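Local structure of putative uncharacterized protein (Mycobacterium avium, 2Z6V) at residues Trp270-Pro275 and Asp404-Glu409. The protein is a sulfotransferase, STF9, that probably transfers a sulfuryl group to an acceptor as its family relatives do, its physiological substrate being unassigned. Sequence-based numbering, arbitrary orientation.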
loop_
_atom_site.group_PDB
_atom_site.type_symbol
_atom_site.label_atom_id
_atom_site.label_comp_id
_atom_site.label_asym_id
_atom_site.label_seq_id
_atom_site.Cartn_x
_atom_site.Cartn_y
_atom_site.Cartn_z
ATOM N N TRP A 270 10.748 10.200 -0.941
ATOM C CA TRP A 270 11.115 9.288 0.135
ATOM C C TRP A 270 10.570 9.874 1.444
ATOM O O TRP A 270 10.926 10.992 1.830
ATOM C CB TRP A 270 12.641 9.170 0.197
ATOM C CG TRP A 270 13.167 8.041 1.035
ATOM C CD1 TRP A 270 12.556 7.451 2.102
ATOM C CD2 TRP A 270 14.452 7.412 0.912
ATOM N NE1 TRP A 270 13.381 6.497 2.657
ATOM C CE2 TRP A 270 14.551 6.453 1.946
ATOM C CE3 TRP A 270 15.532 7.570 0.029
ATOM C CZ2 TRP A 270 15.687 5.650 2.123
ATOM C CZ3 TRP A 270 16.667 6.771 0.206
ATOM C CH2 TRP A 270 16.732 5.823 1.246
ATOM N N ALA A 271 9.690 9.128 2.112
ATOM C CA ALA A 271 9.090 9.578 3.376
ATOM C C ALA A 271 9.912 9.085 4.563
ATOM O O ALA A 271 10.207 7.900 4.666
ATOM C CB ALA A 271 7.659 9.068 3.485
ATOM N N HIS A 272 10.266 10.002 5.459
ATOM C CA HIS A 272 11.079 9.660 6.622
ATOM C C HIS A 272 10.405 9.876 7.969
ATOM O O HIS A 272 9.489 10.689 8.112
ATOM C CB HIS A 272 12.380 10.470 6.609
ATOM C CG HIS A 272 13.205 10.272 5.378
ATOM N ND1 HIS A 272 13.879 9.099 5.117
ATOM C CD2 HIS A 272 13.440 11.087 4.322
ATOM C CE1 HIS A 272 14.494 9.199 3.952
ATOM N NE2 HIS A 272 14.242 10.395 3.449
ATOM N N ARG A 273 10.892 9.142 8.961
ATOM C CA ARG A 273 10.396 9.237 10.324
ATOM C C ARG A 273 11.284 8.388 11.219
ATOM O O ARG A 273 11.997 7.502 10.737
ATOM C CB ARG A 273 8.949 8.740 10.422
ATOM C CG ARG A 273 8.381 8.848 11.831
ATOM C CD ARG A 273 6.886 8.574 11.896
ATOM N NE ARG A 273 6.366 8.790 13.243
ATOM C CZ ARG A 273 5.092 8.641 13.598
ATOM N NH1 ARG A 273 4.183 8.268 12.703
ATOM N NH2 ARG A 273 4.722 8.871 14.852
ATOM N N ASP A 274 11.253 8.687 12.517
ATOM C CA ASP A 274 12.012 7.951 13.525
ATOM C C ASP A 274 11.857 6.459 13.204
ATOM O O ASP A 274 10.757 5.915 13.283
ATOM C CB ASP A 274 11.417 8.259 14.902
ATOM C CG ASP A 274 12.203 7.645 16.035
ATOM O OD1 ASP A 274 12.660 6.486 15.896
ATOM O OD2 ASP A 274 12.347 8.328 17.075
ATOM N N PRO A 275 12.954 5.781 12.833
ATOM C CA PRO A 275 12.906 4.348 12.499
ATOM C C PRO A 275 12.529 3.417 13.652
ATOM O O PRO A 275 11.895 2.381 13.436
ATOM C CB PRO A 275 14.310 4.071 11.972
ATOM C CG PRO A 275 15.149 5.018 12.787
ATOM C CD PRO A 275 14.333 6.294 12.751
ATOM N N ASP A 404 22.304 8.111 9.664
ATOM C CA ASP A 404 23.503 8.878 9.399
ATOM C C ASP A 404 23.410 9.705 8.124
ATOM O O ASP A 404 23.965 10.804 8.045
ATOM C CB ASP A 404 24.712 7.954 9.315
ATOM C CG ASP A 404 25.995 8.714 9.121
ATOM O OD1 ASP A 404 26.340 9.517 10.016
ATOM O OD2 ASP A 404 26.649 8.521 8.073
ATOM N N THR A 405 22.712 9.189 7.120
ATOM C CA THR A 405 22.592 9.923 5.874
ATOM C C THR A 405 21.414 10.898 5.849
ATOM O O THR A 405 21.445 11.892 5.127
ATOM C CB THR A 405 22.513 8.952 4.663
ATOM O OG1 THR A 405 21.363 9.257 3.865
ATOM C CG2 THR A 405 22.449 7.521 5.124
ATOM N N PHE A 406 20.387 10.628 6.649
ATOM C CA PHE A 406 19.208 11.489 6.699
ATOM C C PHE A 406 19.015 12.103 8.082
ATOM O O PHE A 406 19.055 11.408 9.092
ATOM C CB PHE A 406 17.963 10.694 6.303
ATOM C CG PHE A 406 17.990 10.200 4.889
ATOM C CD1 PHE A 406 17.974 11.097 3.829
ATOM C CD2 PHE A 406 18.033 8.836 4.614
ATOM C CE1 PHE A 406 18.002 10.647 2.511
ATOM C CE2 PHE A 406 18.061 8.371 3.295
ATOM C CZ PHE A 406 18.045 9.280 2.241
ATOM N N ASP A 407 18.797 13.411 8.113
ATOM C CA ASP A 407 18.622 14.143 9.359
ATOM C C ASP A 407 17.210 13.998 9.913
ATOM O O ASP A 407 16.363 14.879 9.728
ATOM C CB ASP A 407 18.959 15.617 9.122
ATOM C CG ASP A 407 18.807 16.463 10.369
ATOM O OD1 ASP A 407 19.389 16.094 11.416
ATOM O OD2 ASP A 407 18.108 17.502 10.295
ATOM N N ILE A 408 16.964 12.889 10.606
ATOM C CA ILE A 408 15.647 12.612 11.166
ATOM C C ILE A 408 15.513 12.977 12.637
ATOM O O ILE A 408 16.319 12.564 13.472
ATOM C CB ILE A 408 15.278 11.125 11.000
ATOM C CG1 ILE A 408 15.244 10.767 9.511
ATOM C CG2 ILE A 408 13.932 10.845 11.669
ATOM C CD1 ILE A 408 14.926 9.319 9.234
ATOM N N GLU A 409 14.473 13.746 12.941
ATOM C CA GLU A 409 14.192 14.192 14.301
ATOM C C GLU A 409 13.517 13.059 15.074
ATOM O O GLU A 409 12.373 12.710 14.806
ATOM C CB GLU A 409 13.283 15.420 14.239
ATOM C CG GLU A 409 13.142 16.195 15.529
ATOM C CD GLU A 409 12.622 17.604 15.282
ATOM O OE1 GLU A 409 13.269 18.345 14.505
ATOM O OE2 GLU A 409 11.572 17.970 15.857
HETATM O O HOH W 1 10.264 11.425 13.314
#
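Phe-406 and Ile-408, alternate residues of the chain leaving a helix, both direct their side chains at the end of a strand, meeting Trp-270, His-272 and the backbone beyond it. The phenyl ring of Phe-406 presents its edge to the six-membered ring of Trp-270 in a T-shaped pair, centroids 4.7 Å apart and planes at 65°, with CZ of Phe-406 coming to 3.5 Å from CZ3 of Trp-270. Its face is given to His-272: CE1 of the imidazole sits over the middle of the phenyl ring, 3.6 Å from CD2 of Phe-406, while the two planes are inclined by 34°. CE1 of His-272 also lies over the rim of the indole, so the imidazole fills the angle between the other two rings of this aromatic cluster. Thr-405 OG1 lies over the centre of the opposite phenyl face. The rotation of the imidazole is probably steadied by a hydrogen bond between ND1 and the hydroxyl of Tyr-402.

Ile-408 divides its two branches along the strand end. CD1, on an extended CG1 arm (chi2 179°), reaches the CB of His-272 at 3.8 Å, whereas CG2 rests against the peptide joining Arg-273 to Asp-274, 3.5 Å from the amide N of Asp-274. The same N donates to a water, at 3.0 Å, which in turn donates to the carbonyl O of Glu-409, a bridge between backbones with no direct hydrogen bond across the contact. Asp-274 N-caps helix 275-285, OD1 accepting from Lys-277 N, while OD2 accepts separately from Glu-411 N in the C-terminal tail. The contact thus packs the turn after helix 392-405 against the C-terminal end of strand 267-272 in the parallel sheet, where strand 331-335 runs alongside and helix 301-326 meets Trp-270 and Phe-406 through Arg-323.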